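Local atomic coordinates of paenibacillus xanthan lyase (Paenibacillus, PDB entry 6F2P), a protein that probably cleaves the polysaccharide xanthan as a lyase, with domains of polysaccharide lyase family 8 and several bound calcium ions. Residues S455-L463 with E690-S699; G464-E472 with K483-D491. One frame throughout, in Å; residues are numbered along the deposited sequence.

Contact 1 (S455-L463 with E690-S699); sequences SWAGGTDIL and EISVSDPTQS. With CA (calcium ion), chain J.
Pro696 lies flat against Trp456, the two side chains running side by side and pointing the same way. Its CG sits 3.5 Å from the centroid of the Trp456 six-membered ring, only 16° off the ring normal, which defines a CH-pi contact over the face. Trp456 NE1 is hydrogen-bonded to Phe661 O, which probably helps fix the rotation of the indole. Beside it, Thr697 CA directs its hydrogen at Ser455 O, 3.3 Å away.

Further along, strands 457-462 and 690-694 run nearly antiparallel (161°), but their axes approach only to 6.3 Å, and the direct hydrogen bonds come from serine hydroxyls. Ser694 OG reaches Gly459 O at 2.8 Å, arriving well above the carbonyl plane. The side chain of Ser692 leaves its backbone toward the partner strand; with chi1 -174° its OG lies opposite the backbone N and beside its own carbonyl carbon, where it meets Asp461 O within the carbonyl plane. Lys746 NZ serves both Ser692 OG and the Asp461 carboxylate. At the far end Ile462 CG1 comes to 3.8 Å from Glu690 CD, while water 3 links Leu463 N to Glu690 OE2.

The turn after the strand is fixed internally: Thr697 OG1 donates to the syn lone pair of Asp695 OD1 at 2.6 Å, and Thr697 N also binds that oxygen in an Asx turn. Gln698 OE1 then binds a calcium ion at 2.5 Å. The chemistry implies an edge strand resting on a neighbouring sheet: two of its carbonyls are bonded by serine hydroxyls instead of strand amides, and Pro696 on the Trp456 face gives an apolar contact at one end.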
loop_
_atom_site.group_PDB
_atom_site.type_symbol
_atom_site.label_atom_id
_atom_site.label_comp_id
_atom_site.label_asym_id
_atom_site.label_seq_id
_atom_site.Cartn_x
_atom_site.Cartn_y
_atom_site.Cartn_z
ATOM N N SER A 455 8.368 5.058 -6.013
ATOM C CA SER A 455 7.003 4.915 -5.524
ATOM C C SER A 455 6.477 3.486 -5.624
ATOM O O SER A 455 5.454 3.153 -5.021
ATOM C CB SER A 455 6.077 5.835 -6.312
ATOM O OG SER A 455 6.196 5.572 -7.700
ATOM N N TRP A 456 7.164 2.650 -6.396
ATOM C CA TRP A 456 6.713 1.285 -6.620
ATOM C C TRP A 456 7.024 0.437 -5.398
ATOM O O TRP A 456 8.080 -0.184 -5.302
ATOM C CB TRP A 456 7.402 0.689 -7.851
ATOM C CG TRP A 456 6.613 -0.336 -8.655
ATOM C CD1 TRP A 456 6.333 -0.270 -9.990
ATOM C CD2 TRP A 456 6.039 -1.579 -8.189
ATOM N NE1 TRP A 456 5.619 -1.377 -10.387
ATOM C CE2 TRP A 456 5.424 -2.196 -9.305
ATOM C CE3 TRP A 456 5.984 -2.223 -6.947
ATOM C CZ2 TRP A 456 4.762 -3.425 -9.217
ATOM C CZ3 TRP A 456 5.323 -3.446 -6.857
ATOM C CH2 TRP A 456 4.720 -4.035 -7.990
ATOM N N ALA A 457 6.097 0.419 -4.454
ATOM C CA ALA A 457 6.166 -0.523 -3.354
ATOM C C ALA A 457 4.743 -0.920 -3.000
ATOM O O ALA A 457 3.883 -0.067 -2.798
ATOM C CB ALA A 457 6.865 0.090 -2.165
ATOM N N GLY A 458 4.489 -2.218 -2.943
ATOM C CA GLY A 458 3.168 -2.704 -2.612
ATOM C C GLY A 458 2.931 -4.048 -3.263
ATOM O O GLY A 458 3.876 -4.815 -3.477
ATOM N N GLY A 459 1.672 -4.331 -3.589
ATOM C CA GLY A 459 1.318 -5.605 -4.173
ATOM C C GLY A 459 -0.172 -5.841 -4.201
ATOM O O GLY A 459 -0.960 -4.917 -3.988
ATOM N N THR A 460 -0.552 -7.087 -4.477
ATOM C CA THR A 460 -1.951 -7.485 -4.542
ATOM C C THR A 460 -2.116 -8.950 -4.131
ATOM O O THR A 460 -1.139 -9.642 -3.865
ATOM C CB THR A 460 -2.551 -7.256 -5.944
ATOM O OG1 THR A 460 -3.967 -7.433 -5.884
ATOM C CG2 THR A 460 -1.976 -8.237 -6.957
ATOM N N ASP A 461 -3.353 -9.427 -4.081
ATOM C CA ASP A 461 -3.619 -10.724 -3.478
ATOM C C ASP A 461 -4.845 -11.397 -4.064
ATOM O O ASP A 461 -5.635 -10.777 -4.774
ATOM C CB ASP A 461 -3.864 -10.543 -1.996
ATOM C CG ASP A 461 -4.945 -9.522 -1.715
ATOM O OD1 ASP A 461 -6.132 -9.828 -1.964
ATOM O OD2 ASP A 461 -4.605 -8.413 -1.250
ATOM N N ILE A 462 -5.023 -12.666 -3.727
ATOM C CA ILE A 462 -6.176 -13.401 -4.203
ATOM C C ILE A 462 -6.628 -14.428 -3.161
ATOM O O ILE A 462 -5.811 -14.965 -2.405
ATOM C CB ILE A 462 -5.899 -14.037 -5.593
ATOM C CG1 ILE A 462 -7.172 -14.042 -6.443
ATOM C CG2 ILE A 462 -5.310 -15.425 -5.456
ATOM C CD1 ILE A 462 -6.909 -14.248 -7.921
ATOM N N LEU A 463 -7.942 -14.649 -3.095
ATOM C CA LEU A 463 -8.543 -15.629 -2.190
ATOM C C LEU A 463 -8.276 -15.332 -0.719
ATOM O O LEU A 463 -8.541 -16.163 0.154
ATOM C CB LEU A 463 -8.070 -17.041 -2.546
ATOM C CG LEU A 463 -8.419 -17.472 -3.971
ATOM C CD1 LEU A 463 -7.951 -18.887 -4.258
ATOM C CD2 LEU A 463 -9.912 -17.351 -4.187
ATOM N N GLU A 690 -10.112 -15.583 -12.322
ATOM C CA GLU A 690 -10.160 -14.369 -11.523
ATOM C C GLU A 690 -8.852 -13.587 -11.606
ATOM O O GLU A 690 -7.762 -14.166 -11.623
ATOM C CB GLU A 690 -10.503 -14.703 -10.078
ATOM C CG GLU A 690 -10.486 -13.506 -9.169
ATOM C CD GLU A 690 -10.732 -13.870 -7.720
ATOM O OE1 GLU A 690 -10.780 -15.076 -7.400
ATOM O OE2 GLU A 690 -10.879 -12.940 -6.905
ATOM N N ILE A 691 -8.968 -12.267 -11.672
ATOM C CA ILE A 691 -7.799 -11.402 -11.731
ATOM C C ILE A 691 -7.836 -10.318 -10.653
ATOM O O ILE A 691 -8.861 -9.667 -10.440
ATOM C CB ILE A 691 -7.673 -10.736 -13.102
ATOM C CG1 ILE A 691 -7.572 -11.795 -14.194
ATOM C CG2 ILE A 691 -6.455 -9.816 -13.137
ATOM C CD1 ILE A 691 -8.686 -11.729 -15.206
ATOM N N SER A 692 -6.717 -10.137 -9.963
ATOM C CA SER A 692 -6.601 -9.078 -8.968
ATOM C C SER A 692 -5.561 -8.062 -9.420
ATOM O O SER A 692 -4.451 -8.434 -9.809
ATOM C CB SER A 692 -6.210 -9.657 -7.614
ATOM O OG SER A 692 -6.222 -8.659 -6.606
ATOM N N VAL A 693 -5.923 -6.782 -9.388
ATOM C CA VAL A 693 -5.031 -5.720 -9.853
ATOM C C VAL A 693 -4.878 -4.605 -8.826
ATOM O O VAL A 693 -5.847 -4.235 -8.162
ATOM C CB VAL A 693 -5.566 -5.082 -11.143
ATOM C CG1 VAL A 693 -4.523 -4.145 -11.753
ATOM C CG2 VAL A 693 -5.957 -6.154 -12.124
ATOM N N SER A 694 -3.672 -4.062 -8.697
ATOM C CA SER A 694 -3.469 -2.883 -7.860
ATOM C C SER A 694 -2.417 -1.987 -8.480
ATOM O O SER A 694 -1.594 -2.446 -9.263
ATOM C CB SER A 694 -3.030 -3.281 -6.454
ATOM O OG SER A 694 -1.671 -3.674 -6.451
ATOM N N ASP A 695 -2.451 -0.709 -8.126
ATOM C CA ASP A 695 -1.420 0.244 -8.516
ATOM C C ASP A 695 -0.504 0.506 -7.316
ATOM O O ASP A 695 -0.824 1.310 -6.436
ATOM C CB ASP A 695 -2.070 1.546 -8.967
ATOM C CG ASP A 695 -1.085 2.688 -9.049
ATOM O OD1 ASP A 695 0.060 2.448 -9.488
ATOM O OD2 ASP A 695 -1.456 3.820 -8.659
ATOM N N PRO A 696 0.641 -0.185 -7.268
ATOM C CA PRO A 696 1.500 -0.083 -6.086
ATOM C C PRO A 696 2.143 1.282 -5.981
ATOM O O PRO A 696 2.609 1.618 -4.896
ATOM C CB PRO A 696 2.580 -1.140 -6.339
ATOM C CG PRO A 696 2.021 -2.030 -7.385
ATOM C CD PRO A 696 1.142 -1.173 -8.235
ATOM N N THR A 697 2.171 2.050 -7.069
ATOM C CA THR A 697 2.797 3.371 -7.041
ATOM C C THR A 697 1.902 4.335 -6.288
ATOM O O THR A 697 2.367 5.361 -5.792
ATOM C CB THR A 697 3.042 3.948 -8.455
ATOM O OG1 THR A 697 1.798 4.374 -9.030
ATOM C CG2 THR A 697 3.696 2.923 -9.361
ATOM N N GLN A 698 0.615 3.998 -6.221
ATOM C CA GLN A 698 -0.401 4.825 -5.566
ATOM C C GLN A 698 -0.475 6.238 -6.140
ATOM O O GLN A 698 -0.995 7.144 -5.489
ATOM C CB GLN A 698 -0.177 4.894 -4.046
ATOM C CG GLN A 698 -0.049 3.545 -3.360
ATOM C CD GLN A 698 -0.113 3.652 -1.845
ATOM O OE1 GLN A 698 -0.811 4.505 -1.307
ATOM N NE2 GLN A 698 0.608 2.778 -1.152
ATOM N N SER A 699 0.041 6.429 -7.350
ATOM C CA SER A 699 0.086 7.766 -7.936
ATOM C C SER A 699 -0.398 7.802 -9.387
ATOM O O SER A 699 -0.227 8.793 -10.093
ATOM C CB SER A 699 1.483 8.379 -7.788
ATOM O OG SER A 699 2.460 7.619 -8.474
HETATM CA CA CA J . -1.618 5.606 0.782
HETATM O O HOH W 1 5.296 7.751 -9.390
HETATM O O HOH W 2 1.391 0.173 -2.583
HETATM O O HOH W 3 -10.519 -13.278 -4.165
HETATM O O HOH W 4 -1.198 7.937 2.156
HETATM O O HOH W 5 0.903 5.529 2.180
HETATM O O HOH W 6 -1.196 7.475 -1.248
#

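Contact 2 (G464-E472 with K483-D491); sequences GQYGVSGME and KKSWFMFDD. With CA (calcium ion), chain B.
Met488 curls back over the strand opposite, where Gly467 has no side chain: bent at chi2 and chi3 (-79°), it brings CE to 3.6 Å from Ser469 N and also close to Gly467 O. The methionine thus lies across the hydrogen-bonded pair it belongs to. The antiparallel pairing is regular: Gly467 with Met488, Ser469 with Trp486 and Met471 with Lys484 each exchange two backbone bonds.

On the same face as Met488, the Trp486 indole presents its edge to the partner strand, with Ser469 C and Met471 CB in the ring plane; CZ3 lies 3.9 Å from Met471 CB. Leu384 of strand 380-385 also touches the indole. An alanine in place of Trp486 would probably leave Met471 CB and Leu384 without their aromatic neighbour and open a gap on this face.

On the other face, Val468 CG2 packs 3.6 Å from Phe487 CE2, the two side chains lying alongside. Where strand 483-488 ends and strand 466-472 begins, Tyr466 CE1 comes to 4.0 Å of Asp490 CB. Asp490 OD1 and Asp491 OD1 bind a calcium ion at 2.5 and 2.4 Å, and Glu492, Gln636 and Glu651 complete the site. The chemistry implies a hairpin with apolar contacts beside polar groups on each face, whose outgoing end carries calcium ligands, consistent with the ion tying it to Gln636 and Glu651; the ion would probably offset the mutual repulsion of the two neighbouring aspartates.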
loop_
_atom_site.group_PDB
_atom_site.type_symbol
_atom_site.label_atom_id
_atom_site.label_comp_id
_atom_site.label_asym_id
_atom_site.label_seq_id
_atom_site.Cartn_x
_atom_site.Cartn_y
_atom_site.Cartn_z
ATOM N N GLY A 464 -7.764 -14.137 -0.445
ATOM C CA GLY A 464 -7.343 -13.786 0.895
ATOM C C GLY A 464 -6.266 -14.705 1.454
ATOM O O GLY A 464 -6.088 -14.760 2.669
ATOM N N GLN A 465 -5.546 -15.405 0.572
ATOM C CA GLN A 465 -4.577 -16.429 0.977
ATOM C C GLN A 465 -3.233 -16.356 0.235
ATOM O O GLN A 465 -2.201 -16.786 0.747
ATOM C CB GLN A 465 -5.165 -17.821 0.749
ATOM C CG GLN A 465 -6.363 -18.153 1.607
ATOM C CD GLN A 465 -6.644 -19.633 1.608
ATOM O OE1 GLN A 465 -5.782 -20.440 1.975
ATOM N NE2 GLN A 465 -7.847 -20.007 1.175
ATOM N N TYR A 466 -3.252 -15.834 -0.982
ATOM C CA TYR A 466 -2.055 -15.830 -1.810
ATOM C C TYR A 466 -1.768 -14.397 -2.225
ATOM O O TYR A 466 -2.683 -13.608 -2.454
ATOM C CB TYR A 466 -2.239 -16.752 -3.032
ATOM C CG TYR A 466 -2.828 -18.093 -2.658
ATOM C CD1 TYR A 466 -2.258 -18.861 -1.650
ATOM C CD2 TYR A 466 -3.975 -18.581 -3.286
ATOM C CE1 TYR A 466 -2.799 -20.086 -1.284
ATOM C CE2 TYR A 466 -4.527 -19.814 -2.929
ATOM C CZ TYR A 466 -3.930 -20.558 -1.926
ATOM O OH TYR A 466 -4.466 -21.771 -1.552
ATOM N N GLY A 467 -0.496 -14.041 -2.301
ATOM C CA GLY A 467 -0.157 -12.663 -2.564
ATOM C C GLY A 467 1.145 -12.533 -3.309
ATOM O O GLY A 467 1.938 -13.479 -3.391
ATOM N N VAL A 468 1.353 -11.346 -3.860
ATOM C CA VAL A 468 2.576 -11.004 -4.551
ATOM C C VAL A 468 2.907 -9.565 -4.168
ATOM O O VAL A 468 2.024 -8.697 -4.178
ATOM C CB VAL A 468 2.409 -11.144 -6.088
ATOM C CG1 VAL A 468 1.126 -10.484 -6.546
ATOM C CG2 VAL A 468 3.607 -10.563 -6.826
ATOM N N SER A 469 4.163 -9.313 -3.800
ATOM C CA SER A 469 4.594 -7.957 -3.488
ATOM C C SER A 469 5.849 -7.611 -4.241
ATOM O O SER A 469 6.598 -8.492 -4.675
ATOM C CB SER A 469 4.870 -7.789 -2.000
ATOM O OG SER A 469 3.702 -7.957 -1.226
ATOM N N GLY A 470 6.092 -6.315 -4.373
ATOM C CA GLY A 470 7.291 -5.850 -5.022
ATOM C C GLY A 470 7.778 -4.538 -4.462
ATOM O O GLY A 470 7.009 -3.744 -3.904
ATOM N N MET A 471 9.076 -4.312 -4.632
ATOM C CA MET A 471 9.712 -3.080 -4.215
ATOM C C MET A 471 10.801 -2.723 -5.203
ATOM O O MET A 471 11.698 -3.528 -5.463
ATOM C CB MET A 471 10.335 -3.276 -2.836
ATOM C CG MET A 471 11.179 -2.122 -2.354
ATOM S SD MET A 471 11.815 -2.435 -0.696
ATOM C CE MET A 471 12.842 -0.978 -0.473
ATOM N N GLU A 472 10.722 -1.528 -5.773
ATOM C CA GLU A 472 11.878 -0.974 -6.459
ATOM C C GLU A 472 12.778 -0.306 -5.420
ATOM O O GLU A 472 12.506 0.801 -4.946
ATOM C CB GLU A 472 11.475 0.013 -7.550
ATOM C CG GLU A 472 12.659 0.503 -8.371
ATOM C CD GLU A 472 12.237 1.216 -9.641
ATOM O OE1 GLU A 472 11.071 1.659 -9.715
ATOM O OE2 GLU A 472 13.070 1.332 -10.567
ATOM N N LYS A 483 15.054 -4.321 -8.431
ATOM C CA LYS A 483 13.653 -4.726 -8.441
ATOM C C LYS A 483 13.489 -6.090 -7.774
ATOM O O LYS A 483 13.911 -7.130 -8.300
ATOM C CB LYS A 483 13.076 -4.698 -9.854
ATOM C CG LYS A 483 12.824 -3.290 -10.343
ATOM C CD LYS A 483 12.855 -3.178 -11.856
ATOM C CE LYS A 483 12.598 -1.741 -12.282
ATOM N NZ LYS A 483 12.508 -1.580 -13.756
ATOM N N LYS A 484 12.890 -6.062 -6.589
ATOM C CA LYS A 484 12.738 -7.245 -5.760
ATOM C C LYS A 484 11.259 -7.589 -5.660
ATOM O O LYS A 484 10.425 -6.719 -5.366
ATOM C CB LYS A 484 13.317 -6.981 -4.368
ATOM C CG LYS A 484 14.739 -6.455 -4.392
ATOM C CD LYS A 484 15.148 -5.812 -3.062
ATOM C CE LYS A 484 15.117 -6.818 -1.909
ATOM N NZ LYS A 484 16.178 -7.858 -2.005
ATOM N N SER A 485 10.934 -8.854 -5.908
ATOM C CA SER A 485 9.547 -9.295 -5.872
ATOM C C SER A 485 9.395 -10.521 -4.988
ATOM O O SER A 485 10.290 -11.355 -4.900
ATOM C CB SER A 485 9.037 -9.590 -7.286
ATOM O OG SER A 485 8.967 -8.406 -8.064
ATOM N N TRP A 486 8.254 -10.623 -4.324
ATOM C CA TRP A 486 7.984 -11.779 -3.489
ATOM C C TRP A 486 6.658 -12.420 -3.911
ATOM O O TRP A 486 5.698 -11.721 -4.240
ATOM C CB TRP A 486 7.984 -11.384 -2.011
ATOM C CG TRP A 486 9.298 -10.814 -1.536
ATOM C CD1 TRP A 486 10.341 -11.502 -0.969
ATOM C CD2 TRP A 486 9.708 -9.440 -1.585
ATOM N NE1 TRP A 486 11.372 -10.637 -0.668
ATOM C CE2 TRP A 486 11.007 -9.367 -1.030
ATOM C CE3 TRP A 486 9.102 -8.265 -2.041
ATOM C CZ2 TRP A 486 11.709 -8.161 -0.920
ATOM C CZ3 TRP A 486 9.806 -7.067 -1.937
ATOM C CH2 TRP A 486 11.098 -7.027 -1.377
ATOM N N PHE A 487 6.629 -13.751 -3.942
ATOM C CA PHE A 487 5.461 -14.480 -4.429
ATOM C C PHE A 487 5.112 -15.522 -3.398
ATOM O O PHE A 487 5.832 -16.499 -3.212
ATOM C CB PHE A 487 5.747 -15.121 -5.789
ATOM C CG PHE A 487 6.199 -14.132 -6.832
ATOM C CD1 PHE A 487 7.511 -13.675 -6.850
ATOM C CD2 PHE A 487 5.308 -13.649 -7.785
ATOM C CE1 PHE A 487 7.928 -12.755 -7.796
ATOM C CE2 PHE A 487 5.717 -12.728 -8.742
ATOM C CZ PHE A 487 7.032 -12.283 -8.749
ATOM N N MET A 488 4.004 -15.296 -2.712
ATOM C CA MET A 488 3.707 -16.035 -1.500
ATOM C C MET A 488 2.491 -16.927 -1.697
ATOM O O MET A 488 1.379 -16.429 -1.833
ATOM C CB MET A 488 3.494 -15.031 -0.367
ATOM C CG MET A 488 4.758 -14.234 -0.058
ATOM S SD MET A 488 4.524 -12.531 0.489
ATOM C CE MET A 488 4.205 -11.685 -1.054
ATOM N N PHE A 489 2.709 -18.241 -1.728
ATOM C CA PHE A 489 1.640 -19.184 -2.069
ATOM C C PHE A 489 1.196 -20.023 -0.879
ATOM O O PHE A 489 1.098 -19.511 0.233
ATOM C CB PHE A 489 2.046 -20.065 -3.254
ATOM C CG PHE A 489 2.365 -19.282 -4.506
ATOM C CD1 PHE A 489 1.375 -18.565 -5.164
ATOM C CD2 PHE A 489 3.652 -19.255 -5.015
ATOM C CE1 PHE A 489 1.662 -17.840 -6.322
ATOM C CE2 PHE A 489 3.951 -18.536 -6.165
ATOM C CZ PHE A 489 2.954 -17.829 -6.822
ATOM N N ASP A 490 0.908 -21.302 -1.100
ATOM C CA ASP A 490 0.387 -22.113 0.004
ATOM C C ASP A 490 1.468 -22.603 0.973
ATOM O O ASP A 490 1.233 -22.662 2.174
ATOM C CB ASP A 490 -0.480 -23.280 -0.497
ATOM C CG ASP A 490 0.233 -24.142 -1.505
ATOM O OD1 ASP A 490 1.156 -23.626 -2.155
ATOM O OD2 ASP A 490 -0.126 -25.330 -1.658
ATOM N N ASP A 491 2.643 -22.952 0.460
ATOM C CA ASP A 491 3.700 -23.492 1.309
ATOM C C ASP A 491 5.079 -23.106 0.798
ATOM O O ASP A 491 6.071 -23.708 1.180
ATOM C CB ASP A 491 3.589 -25.018 1.432
ATOM C CG ASP A 491 3.648 -25.731 0.083
ATOM O OD1 ASP A 491 3.723 -25.056 -0.967
ATOM O OD2 ASP A 491 3.574 -26.978 0.073
HETATM CA CA CA B . 2.869 -25.090 -3.212
#

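In the fold
The centres of the two contacts are about 10 Å apart, and they share one sheet, the nine-stranded antiparallel sheet in which strand 457-462 is outermost and is followed by 466-474 and 481-488. Gly458 O to Gly470 N (2.8 Å) and Trp456 O to Glu472 N (3.0 Å) probably join them by hydrogen bonds. Along the chain 455-463 comes first, then both segments of contact 2, and only some 200 residues later 690-699. Contact 2 is therefore local pairing inside the super-sandwich family region, whereas contact 1 docks the edge of that sheet on strand 688-694 of the C-terminal beta-sandwich region and so joins the two regions directly.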